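Local coordinates for type IV pilus assembly protein PilF (PDB 5OIU), which is a hexameric AAA+ motor ATPase that binds ATP and magnesium and powers the assembly of type IV pili, at residues S25-E30 and M109-K114; A267-V272 and L335-E340; Q307-Y312 and K373-I378; D117-E122 and K155-F160. All blocks are in the same frame, centred on the assembly; numbering follows the deposited sequence.

Contact 1 of 4, residues S25-E30 and M109-K114; sequences SDIHIE and MRLLKK
D26 and R110 lie side by side and point the same way from two neighbouring antiparallel strands. OD1 of D26 accepts from NE of R110 at 2.5 Å through its syn lone pair. The bond is bent (131° at the hydrogen) and the two flat groups are 69° apart, so this is a one-point salt bridge. The chain of R110 folds at chi3 (-59°), which turns NE back onto D26. On the other face of the sheet, I27 and M109 are packed and buried. There CD1 of I27 meets CE of M109 at 4.1 Å, and CG1 of I27 meets CD1 of L111 at 3.9 Å. V15 and A19 of helix 6-22 pack on I27. I27 and M109 exchange two backbone bonds, and L111 N reaches S25 O at 2.8 Å. By contrast, the end at S25, R110 and L111 is partly exposed, and R110 also pairs with D211 of a second subunit. The charged face therefore links the sheet to a neighbouring subunit, while the apolar face holds it to its own helix.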
loop_
_atom_site.group_PDB
_atom_site.type_symbol
_atom_site.label_atom_id
_atom_site.label_comp_id
_atom_site.label_asym_id
_atom_site.label_seq_id
_atom_site.Cartn_x
_atom_site.Cartn_y
_atom_site.Cartn_z
ATOM N N SER C 25 -9.019 30.435 36.395
ATOM C CA SER C 25 -9.214 29.653 35.185
ATOM C C SER C 25 -8.087 28.661 34.918
ATOM O O SER C 25 -8.338 27.630 34.291
ATOM C CB SER C 25 -9.374 30.578 33.979
ATOM O OG SER C 25 -8.172 31.265 33.744
ATOM N N ASP C 26 -6.861 28.927 35.370
ATOM C CA ASP C 26 -5.735 28.037 35.087
ATOM C C ASP C 26 -4.734 28.073 36.239
ATOM O O ASP C 26 -4.604 29.083 36.942
ATOM C CB ASP C 26 -5.028 28.423 33.774
ATOM C CG ASP C 26 -6.001 28.579 32.594
ATOM O OD1 ASP C 26 -6.321 27.551 31.965
ATOM O OD2 ASP C 26 -6.464 29.713 32.291
ATOM N N ILE C 27 -4.006 26.970 36.404
ATOM C CA ILE C 27 -2.945 26.831 37.403
ATOM C C ILE C 27 -1.653 26.491 36.680
ATOM O O ILE C 27 -1.585 25.466 35.982
ATOM C CB ILE C 27 -3.262 25.728 38.421
ATOM C CG1 ILE C 27 -4.629 25.916 39.053
ATOM C CG2 ILE C 27 -2.197 25.656 39.468
ATOM C CD1 ILE C 27 -4.952 24.798 40.020
ATOM N N HIS C 28 -0.620 27.319 36.870
ATOM C CA HIS C 28 0.695 27.120 36.254
ATOM C C HIS C 28 1.726 26.776 37.319
ATOM O O HIS C 28 1.929 27.554 38.261
ATOM C CB HIS C 28 1.173 28.368 35.515
ATOM C CG HIS C 28 0.290 28.776 34.385
ATOM N ND1 HIS C 28 0.754 28.914 33.095
ATOM C CD2 HIS C 28 -1.025 29.102 34.353
ATOM C CE1 HIS C 28 -0.239 29.300 32.315
ATOM N NE2 HIS C 28 -1.328 29.427 33.053
ATOM N N ILE C 29 2.418 25.647 37.135
ATOM C CA ILE C 29 3.487 25.199 38.023
ATOM C C ILE C 29 4.780 25.220 37.214
ATOM O O ILE C 29 5.088 24.266 36.483
ATOM C CB ILE C 29 3.194 23.817 38.615
ATOM C CG1 ILE C 29 1.870 23.885 39.385
ATOM C CG2 ILE C 29 4.317 23.375 39.546
ATOM C CD1 ILE C 29 1.553 22.673 40.244
ATOM N N GLU C 30 5.543 26.315 37.333
ATOM C CA GLU C 30 6.709 26.568 36.494
ATOM C C GLU C 30 8.005 26.353 37.256
ATOM O O GLU C 30 8.319 27.137 38.161
ATOM C CB GLU C 30 6.691 27.997 35.944
ATOM C CG GLU C 30 5.331 28.556 35.546
ATOM C CD GLU C 30 5.470 29.804 34.676
ATOM O OE1 GLU C 30 4.632 30.008 33.771
ATOM O OE2 GLU C 30 6.437 30.583 34.895
ATOM N N MET C 109 -2.835 23.341 34.587
ATOM C CA MET C 109 -4.144 22.747 34.810
ATOM C C MET C 109 -5.206 23.806 34.547
ATOM O O MET C 109 -5.325 24.772 35.309
ATOM C CB MET C 109 -4.242 22.181 36.224
ATOM C CG MET C 109 -3.582 20.821 36.374
ATOM S SD MET C 109 -3.573 20.174 38.053
ATOM C CE MET C 109 -2.805 21.530 38.948
ATOM N N ARG C 110 -5.960 23.645 33.457
ATOM C CA ARG C 110 -7.076 24.541 33.201
ATOM C C ARG C 110 -8.307 24.030 33.927
ATOM O O ARG C 110 -8.663 22.852 33.815
ATOM C CB ARG C 110 -7.388 24.684 31.708
ATOM C CG ARG C 110 -8.746 25.428 31.528
ATOM C CD ARG C 110 -8.926 26.219 30.228
ATOM N NE ARG C 110 -7.929 27.260 30.028
ATOM C CZ ARG C 110 -7.402 27.519 28.835
ATOM N NH1 ARG C 110 -7.807 26.810 27.792
ATOM N NH2 ARG C 110 -6.482 28.464 28.674
ATOM N N LEU C 111 -8.961 24.915 34.669
ATOM C CA LEU C 111 -10.214 24.559 35.319
ATOM C C LEU C 111 -11.342 24.649 34.301
ATOM O O LEU C 111 -11.582 25.719 33.737
ATOM C CB LEU C 111 -10.472 25.470 36.511
ATOM C CG LEU C 111 -9.678 25.073 37.760
ATOM C CD1 LEU C 111 -8.266 25.638 37.722
ATOM C CD2 LEU C 111 -10.389 25.529 39.006
ATOM N N LEU C 112 -12.014 23.529 34.044
ATOM C CA LEU C 112 -13.131 23.523 33.108
ATOM C C LEU C 112 -14.387 24.067 33.779
ATOM O O LEU C 112 -14.557 23.951 34.994
ATOM C CB LEU C 112 -13.403 22.106 32.581
ATOM C CG LEU C 112 -12.282 21.293 31.904
ATOM C CD1 LEU C 112 -12.775 19.893 31.549
ATOM C CD2 LEU C 112 -11.682 21.986 30.666
ATOM N N LYS C 113 -15.273 24.661 32.982
ATOM C CA LYS C 113 -16.558 25.102 33.513
ATOM C C LYS C 113 -17.388 23.895 33.939
ATOM O O LYS C 113 -17.342 22.835 33.307
ATOM C CB LYS C 113 -17.335 25.914 32.469
ATOM C CG LYS C 113 -16.707 27.242 32.056
ATOM C CD LYS C 113 -16.400 27.269 30.532
ATOM C CE LYS C 113 -17.311 28.231 29.715
ATOM N NZ LYS C 113 -16.859 28.444 28.287
ATOM N N LYS C 114 -18.144 24.057 35.028
ATOM C CA LYS C 114 -18.980 22.976 35.536
ATOM C C LYS C 114 -19.968 22.537 34.468
ATOM O O LYS C 114 -20.667 23.358 33.867
ATOM C CB LYS C 114 -19.716 23.418 36.803
ATOM C CG LYS C 114 -20.741 22.423 37.309
ATOM C CD LYS C 114 -20.193 21.504 38.405
ATOM C CE LYS C 114 -21.279 20.561 38.890
ATOM N NZ LYS C 114 -22.059 19.935 37.767
#

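Contact 2 of 4, residues A267-V272 and L335-E340; sequences AALIGV and LVVDDE
V272 and L335 form an antiparallel hydrogen-bonded pair, with V272 N to L335 O and L335 N to V272 O both at 2.8 Å, followed by the non-hydrogen-bonded pair of G271 and V336 (CA atoms 4.5 Å apart) and a weak bond of 3.3 Å from V337 N to I270 O. The side chains take over at this last end. V337 points toward the other strand. Its CB and both methyls sit against the carbonyl oxygen of L269, with CB at 3.7 Å. CG2 of V337 also meets CD2 of L269 at 4.0 Å, and the two side chains cross at about a right angle. CG of L269 is anti to its own N (chi1 -178°), which brings the leucine branch to CG2. On the face of V272 and L335 the two CB atoms are 4.3 Å apart. D338 then caps helix 339-347 with a weak bond from E340 N. The pairing adds an antiparallel edge strand, 328-336, to the otherwise parallel sheet of the P-loop NTPase fold. Strand 269-281 lies between it and strand 143-148. Helix 248-257 packs on L269, V272 and L335, and helix 223-235 on A268.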
loop_
_atom_site.group_PDB
_atom_site.type_symbol
_atom_site.label_atom_id
_atom_site.label_comp_id
_atom_site.label_asym_id
_atom_site.label_seq_id
_atom_site.Cartn_x
_atom_site.Cartn_y
_atom_site.Cartn_z
ATOM N N ALA C 267 -20.473 -2.403 5.643
ATOM C CA ALA C 267 -21.759 -2.977 6.004
ATOM C C ALA C 267 -22.363 -2.389 7.281
ATOM O O ALA C 267 -23.578 -2.485 7.467
ATOM C CB ALA C 267 -21.613 -4.495 6.150
ATOM N N ALA C 268 -21.558 -1.788 8.160
ATOM C CA ALA C 268 -21.977 -1.467 9.527
ATOM C C ALA C 268 -22.038 0.023 9.820
ATOM O O ALA C 268 -22.910 0.466 10.582
ATOM C CB ALA C 268 -21.033 -2.126 10.543
ATOM N N LEU C 269 -21.118 0.798 9.247
ATOM C CA LEU C 269 -21.030 2.214 9.554
ATOM C C LEU C 269 -22.241 2.933 8.993
ATOM O O LEU C 269 -22.513 2.849 7.796
ATOM C CB LEU C 269 -19.746 2.792 8.980
ATOM C CG LEU C 269 -19.528 4.271 9.284
ATOM C CD1 LEU C 269 -19.275 4.440 10.742
ATOM C CD2 LEU C 269 -18.356 4.797 8.486
ATOM N N ILE C 270 -22.982 3.633 9.850
ATOM C CA ILE C 270 -24.121 4.388 9.359
ATOM C C ILE C 270 -23.803 5.864 9.237
ATOM O O ILE C 270 -24.475 6.564 8.466
ATOM C CB ILE C 270 -25.372 4.177 10.233
ATOM C CG1 ILE C 270 -25.038 4.348 11.700
ATOM C CG2 ILE C 270 -25.925 2.791 10.037
ATOM C CD1 ILE C 270 -26.218 4.078 12.590
ATOM N N GLY C 271 -22.803 6.356 9.954
ATOM C CA GLY C 271 -22.435 7.754 9.839
ATOM C C GLY C 271 -21.288 8.090 10.766
ATOM O O GLY C 271 -20.966 7.337 11.697
ATOM N N VAL C 272 -20.667 9.240 10.482
ATOM C CA VAL C 272 -19.588 9.780 11.302
ATOM C C VAL C 272 -19.889 11.239 11.593
ATOM O O VAL C 272 -20.165 12.018 10.673
ATOM C CB VAL C 272 -18.211 9.645 10.626
ATOM C CG1 VAL C 272 -17.114 10.084 11.579
ATOM C CG2 VAL C 272 -17.973 8.211 10.202
ATOM N N LEU C 335 -21.044 13.080 8.193
ATOM C CA LEU C 335 -20.896 12.181 7.061
ATOM C C LEU C 335 -21.922 11.066 7.211
ATOM O O LEU C 335 -21.757 10.175 8.056
ATOM C CB LEU C 335 -19.476 11.624 7.006
ATOM C CG LEU C 335 -19.023 10.895 5.740
ATOM C CD1 LEU C 335 -17.517 10.829 5.694
ATOM C CD2 LEU C 335 -19.590 9.493 5.663
ATOM N N VAL C 336 -22.980 11.122 6.392
ATOM C CA VAL C 336 -24.018 10.093 6.346
ATOM C C VAL C 336 -23.692 9.138 5.207
ATOM O O VAL C 336 -23.537 9.557 4.050
ATOM C CB VAL C 336 -25.420 10.708 6.175
ATOM C CG1 VAL C 336 -26.485 9.626 6.188
ATOM C CG2 VAL C 336 -25.697 11.715 7.261
ATOM N N VAL C 337 -23.597 7.854 5.535
ATOM C CA VAL C 337 -23.101 6.844 4.607
ATOM C C VAL C 337 -24.227 6.395 3.678
ATOM O O VAL C 337 -25.301 5.989 4.136
ATOM C CB VAL C 337 -22.520 5.655 5.388
ATOM C CG1 VAL C 337 -22.125 4.522 4.444
ATOM C CG2 VAL C 337 -21.339 6.115 6.224
ATOM N N ASP C 338 -23.981 6.448 2.366
ATOM C CA ASP C 338 -24.909 5.926 1.364
ATOM C C ASP C 338 -24.205 4.876 0.514
ATOM O O ASP C 338 -23.103 4.423 0.838
ATOM C CB ASP C 338 -25.486 7.032 0.486
ATOM C CG ASP C 338 -24.409 7.924 -0.099
ATOM O OD1 ASP C 338 -23.441 7.391 -0.706
ATOM O OD2 ASP C 338 -24.537 9.160 0.063
ATOM N N ASP C 339 -24.863 4.471 -0.575
ATOM C CA ASP C 339 -24.309 3.424 -1.426
ATOM C C ASP C 339 -22.965 3.847 -1.992
ATOM O O ASP C 339 -22.024 3.042 -2.067
ATOM C CB ASP C 339 -25.269 3.091 -2.565
ATOM C CG ASP C 339 -26.712 3.146 -2.143
ATOM O OD1 ASP C 339 -27.158 2.179 -1.482
ATOM O OD2 ASP C 339 -27.385 4.156 -2.459
ATOM N N GLU C 340 -22.850 5.120 -2.376
ATOM C CA GLU C 340 -21.633 5.580 -3.032
ATOM C C GLU C 340 -20.448 5.524 -2.078
ATOM O O GLU C 340 -19.374 5.020 -2.439
ATOM C CB GLU C 340 -21.836 6.987 -3.576
ATOM C CG GLU C 340 -21.084 7.207 -4.856
ATOM C CD GLU C 340 -21.209 8.627 -5.341
ATOM O OE1 GLU C 340 -22.204 9.288 -4.958
ATOM O OE2 GLU C 340 -20.310 9.076 -6.091
#

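Contact 3 of 4, residues Q307-Y312 and K373-I378; sequences QGARLY and KALQGI
Y312 lays its ring along the turn that ends helix 366-374. Its CB starts 4.0 Å from G377 CA. CG closes in on the same atom, and CD1 comes nearest, at 3.4 Å. CE1 then passes G377 N and lies 3.9 Å from L375 O. The carbonyl oxygen of A374 meets the ring edge in its plane. CG of Y312 is anti to the carbonyl carbon (chi1 -54°), and this brings the ring up against the glycine. G377 has positive phi (86°) and closes a Schellman motif. K373 O takes Q376 N and I378 N from opposite faces of its plane, and G377 N bonds A374 O. The second half of the contact is apolar. CD2 of L375 fits between A309 CB and L311 CD2, each 3.7 Å away, and also touches R310 O. CD2 of L311 reaches on to A374 CB at 4.2 Å. The two segments meet through van der Waals contacts alone. L301, from a loop, packs on L375. Strand 311-314 pairs with strand 286-289, whose K286 and E288 touch Y312. K286 also bonds G377 O. Through Y312, L311 and K286 the short two-stranded sheet rests on the C-terminal end of helix 366-374.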
loop_
_atom_site.group_PDB
_atom_site.type_symbol
_atom_site.label_atom_id
_atom_site.label_comp_id
_atom_site.label_asym_id
_atom_site.label_seq_id
_atom_site.Cartn_x
_atom_site.Cartn_y
_atom_site.Cartn_z
ATOM N N GLN C 307 -23.958 39.163 -0.532
ATOM C CA GLN C 307 -24.607 40.473 -0.559
ATOM C C GLN C 307 -25.046 40.910 0.837
ATOM O O GLN C 307 -24.766 42.034 1.272
ATOM C CB GLN C 307 -25.802 40.458 -1.520
ATOM C CG GLN C 307 -25.925 41.713 -2.423
ATOM C CD GLN C 307 -26.880 42.802 -1.882
ATOM O OE1 GLN C 307 -27.988 42.511 -1.409
ATOM N NE2 GLN C 307 -26.451 44.064 -1.972
ATOM N N GLY C 308 -25.694 40.023 1.578
ATOM C CA GLY C 308 -26.173 40.454 2.871
ATOM C C GLY C 308 -25.181 40.247 3.990
ATOM O O GLY C 308 -25.247 40.933 5.019
ATOM N N ALA C 309 -24.247 39.319 3.790
ATOM C CA ALA C 309 -23.531 38.721 4.908
ATOM C C ALA C 309 -22.848 39.773 5.758
ATOM O O ALA C 309 -22.126 40.627 5.241
ATOM C CB ALA C 309 -22.501 37.722 4.398
ATOM N N ARG C 310 -23.103 39.721 7.064
ATOM C CA ARG C 310 -22.375 40.494 8.060
ATOM C C ARG C 310 -21.780 39.523 9.072
ATOM O O ARG C 310 -22.269 38.403 9.236
ATOM C CB ARG C 310 -23.288 41.526 8.758
ATOM C CG ARG C 310 -23.266 42.971 8.161
ATOM C CD ARG C 310 -22.931 42.995 6.646
ATOM N NE ARG C 310 -23.382 44.175 5.891
ATOM C CZ ARG C 310 -23.147 44.372 4.587
ATOM N NH1 ARG C 310 -23.600 45.465 3.980
ATOM N NH2 ARG C 310 -22.477 43.471 3.876
ATOM N N LEU C 311 -20.691 39.944 9.718
ATOM C CA LEU C 311 -19.997 39.177 10.748
ATOM C C LEU C 311 -19.958 39.993 12.034
ATOM O O LEU C 311 -20.297 41.178 12.048
ATOM C CB LEU C 311 -18.563 38.812 10.337
ATOM C CG LEU C 311 -18.261 37.819 9.216
ATOM C CD1 LEU C 311 -16.764 37.865 8.921
ATOM C CD2 LEU C 311 -18.719 36.380 9.515
ATOM N N TYR C 312 -19.517 39.351 13.119
ATOM C CA TYR C 312 -19.661 39.908 14.454
ATOM C C TYR C 312 -18.428 39.604 15.289
ATOM O O TYR C 312 -17.717 38.631 15.042
ATOM C CB TYR C 312 -20.930 39.360 15.159
ATOM C CG TYR C 312 -22.182 39.561 14.335
ATOM C CD1 TYR C 312 -22.500 38.703 13.282
ATOM C CD2 TYR C 312 -23.023 40.635 14.577
ATOM C CE1 TYR C 312 -23.624 38.918 12.501
ATOM C CE2 TYR C 312 -24.160 40.847 13.808
ATOM C CZ TYR C 312 -24.455 39.995 12.781
ATOM O OH TYR C 312 -25.583 40.235 12.037
ATOM N N LYS C 373 -22.650 29.681 11.211
ATOM C CA LYS C 373 -22.981 30.162 12.551
ATOM C C LYS C 373 -22.265 31.470 12.878
ATOM O O LYS C 373 -22.789 32.298 13.640
ATOM C CB LYS C 373 -22.650 29.094 13.592
ATOM C CG LYS C 373 -23.515 27.844 13.481
ATOM C CD LYS C 373 -22.903 26.686 14.252
ATOM C CE LYS C 373 -23.772 25.462 14.185
ATOM N NZ LYS C 373 -23.038 24.239 14.628
ATOM N N ALA C 374 -21.073 31.676 12.314
ATOM C CA ALA C 374 -20.430 32.980 12.421
ATOM C C ALA C 374 -21.242 34.054 11.712
ATOM O O ALA C 374 -21.313 35.193 12.193
ATOM C CB ALA C 374 -19.017 32.909 11.851
ATOM N N LEU C 375 -21.873 33.709 10.584
ATOM C CA LEU C 375 -22.711 34.666 9.873
ATOM C C LEU C 375 -23.985 35.014 10.638
ATOM O O LEU C 375 -24.713 35.916 10.216
ATOM C CB LEU C 375 -23.059 34.128 8.484
ATOM C CG LEU C 375 -21.923 34.162 7.451
ATOM C CD1 LEU C 375 -22.311 33.461 6.141
ATOM C CD2 LEU C 375 -21.453 35.600 7.206
ATOM N N GLN C 376 -24.267 34.336 11.749
ATOM C CA GLN C 376 -25.388 34.684 12.607
ATOM C C GLN C 376 -24.957 35.307 13.929
ATOM O O GLN C 376 -25.811 35.602 14.766
ATOM C CB GLN C 376 -26.247 33.449 12.868
ATOM C CG GLN C 376 -26.839 32.892 11.595
ATOM C CD GLN C 376 -27.609 31.606 11.822
ATOM O OE1 GLN C 376 -27.037 30.514 11.791
ATOM N NE2 GLN C 376 -28.915 31.725 12.064
ATOM N N GLY C 377 -23.666 35.516 14.142
ATOM C CA GLY C 377 -23.198 36.105 15.372
ATOM C C GLY C 377 -22.971 35.156 16.526
ATOM O O GLY C 377 -22.696 35.620 17.637
ATOM N N ILE C 378 -23.069 33.845 16.317
ATOM C CA ILE C 378 -22.787 32.916 17.411
ATOM C C ILE C 378 -21.308 32.960 17.789
ATOM O O ILE C 378 -20.945 32.888 18.970
ATOM C CB ILE C 378 -23.230 31.501 17.015
ATOM C CG1 ILE C 378 -24.736 31.492 16.806
ATOM C CG2 ILE C 378 -22.835 30.506 18.062
ATOM C CD1 ILE C 378 -25.213 30.420 15.890
#

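Contact 4 of 4, residues D117-E122 and K155-F160; sequences DIPEIE and KSFTTF. With MG (magnesium ion), chain R; ATP (adenosine-5'-triphosphate), chain Q.
F157 pushes the end of its ring against the ring of P119. F157 CZ lies 3.3 Å from P119 CD, and F157 CE2 lies 3.5 Å from P119 CG. The two side chains meet at a slant. D117 O comes to 3.7 Å from F157 CZ. With CG anti to the backbone N (chi1 -167°), the F157 ring extends between the loop and the adenine of ATP. F157 CD2 touches N7 of ATP at 3.4 Å. One turn further on, CG2 of I118 sits over the backbone of F160, 3.7 Å from its carbonyl carbon. Helix 155-166 begins with the end of the P-loop (Walker A motif), and its first residues hold the triphosphate. The N-H groups of K155, S156 and F157 bind O1B, O2B and O1A of ATP in turn. The chain of K155 bends at chi3 and chi4, and its NZ ends 2.8 Å from O1B of ATP and equally near O1G. S156 OG binds the magnesium ion at 2.2 Å. O2G and O2B of ATP and three waters complete six ligands. Y182 packs on both I118 and F157, and K164 from the same helix donates to I118 O.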
loop_
_atom_site.group_PDB
_atom_site.type_symbol
_atom_site.label_atom_id
_atom_site.label_comp_id
_atom_site.label_asym_id
_atom_site.label_seq_id
_atom_site.Cartn_x
_atom_site.Cartn_y
_atom_site.Cartn_z
ATOM N N ASP C 117 -26.209 20.162 32.704
ATOM C CA ASP C 117 -26.981 18.955 32.508
ATOM C C ASP C 117 -26.951 18.566 31.034
ATOM O O ASP C 117 -26.680 19.388 30.145
ATOM C CB ASP C 117 -28.409 19.158 33.005
ATOM C CG ASP C 117 -28.452 19.463 34.481
ATOM O OD1 ASP C 117 -27.485 19.055 35.166
ATOM O OD2 ASP C 117 -29.420 20.111 34.952
ATOM N N ILE C 118 -27.190 17.290 30.779
ATOM C CA ILE C 118 -27.210 16.839 29.388
ATOM C C ILE C 118 -28.483 17.359 28.723
ATOM O O ILE C 118 -29.586 17.156 29.261
ATOM C CB ILE C 118 -27.116 15.313 29.322
ATOM C CG1 ILE C 118 -25.904 14.836 30.118
ATOM C CG2 ILE C 118 -27.010 14.826 27.870
ATOM C CD1 ILE C 118 -26.133 13.530 30.826
ATOM N N PRO C 119 -28.380 18.033 27.583
ATOM C CA PRO C 119 -29.547 18.613 26.921
ATOM C C PRO C 119 -30.215 17.636 25.957
ATOM O O PRO C 119 -29.672 16.583 25.608
ATOM C CB PRO C 119 -28.935 19.776 26.144
ATOM C CG PRO C 119 -27.563 19.254 25.757
ATOM C CD PRO C 119 -27.154 18.233 26.795
ATOM N N GLU C 120 -31.414 18.016 25.527
ATOM C CA GLU C 120 -32.044 17.326 24.417
ATOM C C GLU C 120 -31.265 17.613 23.138
ATOM O O GLU C 120 -30.601 18.643 23.011
ATOM C CB GLU C 120 -33.502 17.762 24.272
ATOM C CG GLU C 120 -34.432 17.307 25.425
ATOM C CD GLU C 120 -34.302 15.814 25.767
ATOM O OE1 GLU C 120 -34.333 14.948 24.847
ATOM O OE2 GLU C 120 -34.162 15.506 26.974
ATOM N N ILE C 121 -31.358 16.697 22.174
ATOM C CA ILE C 121 -30.558 16.831 20.966
ATOM C C ILE C 121 -30.856 18.116 20.197
ATOM O O ILE C 121 -30.071 18.511 19.329
ATOM C CB ILE C 121 -30.748 15.609 20.060
ATOM C CG1 ILE C 121 -32.224 15.390 19.784
ATOM C CG2 ILE C 121 -30.069 14.369 20.646
ATOM C CD1 ILE C 121 -32.424 14.556 18.538
ATOM N N GLU C 122 -31.974 18.782 20.493
ATOM C CA GLU C 122 -32.372 19.979 19.761
ATOM C C GLU C 122 -31.638 21.228 20.231
ATOM O O GLU C 122 -31.684 22.248 19.534
ATOM C CB GLU C 122 -33.887 20.186 19.872
ATOM C CG GLU C 122 -34.707 19.180 19.053
ATOM C CD GLU C 122 -35.012 17.882 19.811
ATOM O OE1 GLU C 122 -35.486 16.917 19.158
ATOM O OE2 GLU C 122 -34.775 17.830 21.047
ATOM N N LYS C 155 -17.314 15.302 22.552
ATOM C CA LYS C 155 -17.780 14.006 22.068
ATOM C C LYS C 155 -18.718 13.335 23.068
ATOM O O LYS C 155 -19.799 12.867 22.703
ATOM C CB LYS C 155 -16.589 13.091 21.775
ATOM C CG LYS C 155 -15.665 13.543 20.654
ATOM C CD LYS C 155 -14.417 12.651 20.616
ATOM C CE LYS C 155 -13.167 13.424 21.083
ATOM N NZ LYS C 155 -12.792 13.244 22.524
ATOM N N SER C 156 -18.308 13.249 24.332
ATOM C CA SER C 156 -19.149 12.584 25.316
ATOM C C SER C 156 -20.446 13.354 25.560
ATOM O O SER C 156 -21.510 12.754 25.748
ATOM C CB SER C 156 -18.370 12.388 26.604
ATOM O OG SER C 156 -17.421 11.376 26.388
ATOM N N PHE C 157 -20.386 14.679 25.548
ATOM C CA PHE C 157 -21.589 15.468 25.763
ATOM C C PHE C 157 -22.597 15.227 24.650
ATOM O O PHE C 157 -23.790 15.045 24.908
ATOM C CB PHE C 157 -21.212 16.939 25.854
ATOM C CG PHE C 157 -22.290 17.826 26.377
ATOM C CD1 PHE C 157 -22.476 17.983 27.750
ATOM C CD2 PHE C 157 -23.077 18.574 25.499
ATOM C CE1 PHE C 157 -23.450 18.852 28.251
ATOM C CE2 PHE C 157 -24.046 19.446 25.987
ATOM C CZ PHE C 157 -24.238 19.586 27.367
ATOM N N THR C 158 -22.132 15.213 23.399
ATOM C CA THR C 158 -23.016 14.883 22.282
ATOM C C THR C 158 -23.554 13.459 22.405
ATOM O O THR C 158 -24.755 13.219 22.220
ATOM C CB THR C 158 -22.264 15.063 20.960
ATOM O OG1 THR C 158 -22.120 16.458 20.703
ATOM C CG2 THR C 158 -22.997 14.389 19.789
ATOM N N THR C 159 -22.677 12.514 22.749
ATOM C CA THR C 159 -23.051 11.104 22.834
ATOM C C THR C 159 -24.203 10.886 23.807
ATOM O O THR C 159 -25.183 10.200 23.487
ATOM C CB THR C 159 -21.833 10.287 23.252
ATOM O OG1 THR C 159 -20.898 10.234 22.153
ATOM C CG2 THR C 159 -22.249 8.902 23.679
ATOM N N PHE C 160 -24.115 11.489 24.998
ATOM C CA PHE C 160 -25.128 11.243 26.018
ATOM C C PHE C 160 -26.437 11.940 25.696
ATOM O O PHE C 160 -27.511 11.416 26.020
ATOM C CB PHE C 160 -24.595 11.654 27.372
ATOM C CG PHE C 160 -23.774 10.599 27.990
ATOM C CD1 PHE C 160 -24.379 9.536 28.647
ATOM C CD2 PHE C 160 -22.398 10.607 27.846
ATOM C CE1 PHE C 160 -23.613 8.520 29.200
ATOM C CE2 PHE C 160 -21.625 9.597 28.398
ATOM C CZ PHE C 160 -22.232 8.553 29.079
HETATM MG MG MG R . -15.352 12.183 26.286
HETATM P PG ATP Q . -12.567 13.890 26.064
HETATM O O1G ATP Q . -11.631 14.087 24.876
HETATM O O2G ATP Q . -13.289 12.559 26.066
HETATM O O3G ATP Q . -11.960 14.207 27.407
HETATM P PB ATP Q . -14.975 15.074 25.029
HETATM O O1B ATP Q . -14.517 15.189 23.597
HETATM O O2B ATP Q . -15.897 13.960 25.466
HETATM O O3B ATP Q . -13.687 15.060 25.992
HETATM P PA ATP Q . -16.712 16.539 26.691
HETATM O O1A ATP Q . -18.144 16.137 26.461
HETATM O O2A ATP Q . -15.971 15.928 27.855
HETATM O O3A ATP Q . -15.752 16.428 25.403
HETATM O "O5'" ATP Q . -16.804 18.128 26.886
HETATM C "C5'" ATP Q . -15.661 18.926 27.181
HETATM C "C4'" ATP Q . -16.182 20.234 27.762
HETATM O "O4'" ATP Q . -16.927 20.967 26.782
HETATM C "C3'" ATP Q . -17.116 19.946 28.921
HETATM O "O3'" ATP Q . -16.762 20.918 29.923
HETATM C "C2'" ATP Q . -18.504 20.132 28.313
HETATM O "O2'" ATP Q . -19.529 20.483 29.261
HETATM C "C1'" ATP Q . -18.264 21.182 27.226
HETATM N N9 ATP Q . -19.158 21.032 26.061
HETATM C C8 ATP Q . -19.348 19.882 25.379
HETATM N N7 ATP Q . -20.217 20.065 24.351
HETATM C C5 ATP Q . -20.608 21.350 24.366
HETATM C C6 ATP Q . -21.516 22.189 23.553
HETATM N N6 ATP Q . -22.204 21.673 22.502
HETATM N N1 ATP Q . -21.639 23.489 23.893
HETATM C C2 ATP Q . -20.956 24.005 24.935
HETATM N N3 ATP Q . -20.112 23.302 25.718
HETATM C C4 ATP Q . -19.898 21.988 25.491
HETATM O O HOH W 1 -15.420 13.312 27.938
HETATM O O HOH W 2 -15.012 10.423 27.438
HETATM O O HOH W 3 -14.913 10.988 24.836
#

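Overall arrangement
Contact 2 is the most buried of the four and relies on strand pairing and aliphatic side chains. Contacts 1, 3 and 4 are only partly buried. Contact 1 is also a strand pair, but in a separate antiparallel sheet, and it adds a salt bridge at a subunit boundary. Contacts 3 and 4 have loop or turn backbone on one side and meet through van der Waals contacts; contact 4 alone holds both ATP and magnesium. Contacts 1 and 4 adjoin in sequence, and K113 and F157 both belong to the ATP pocket. Contacts 2 and 3 alternate along the chain. Contacts 1 and 2 lie on opposite sides of its centre, with centres about 39 Å apart.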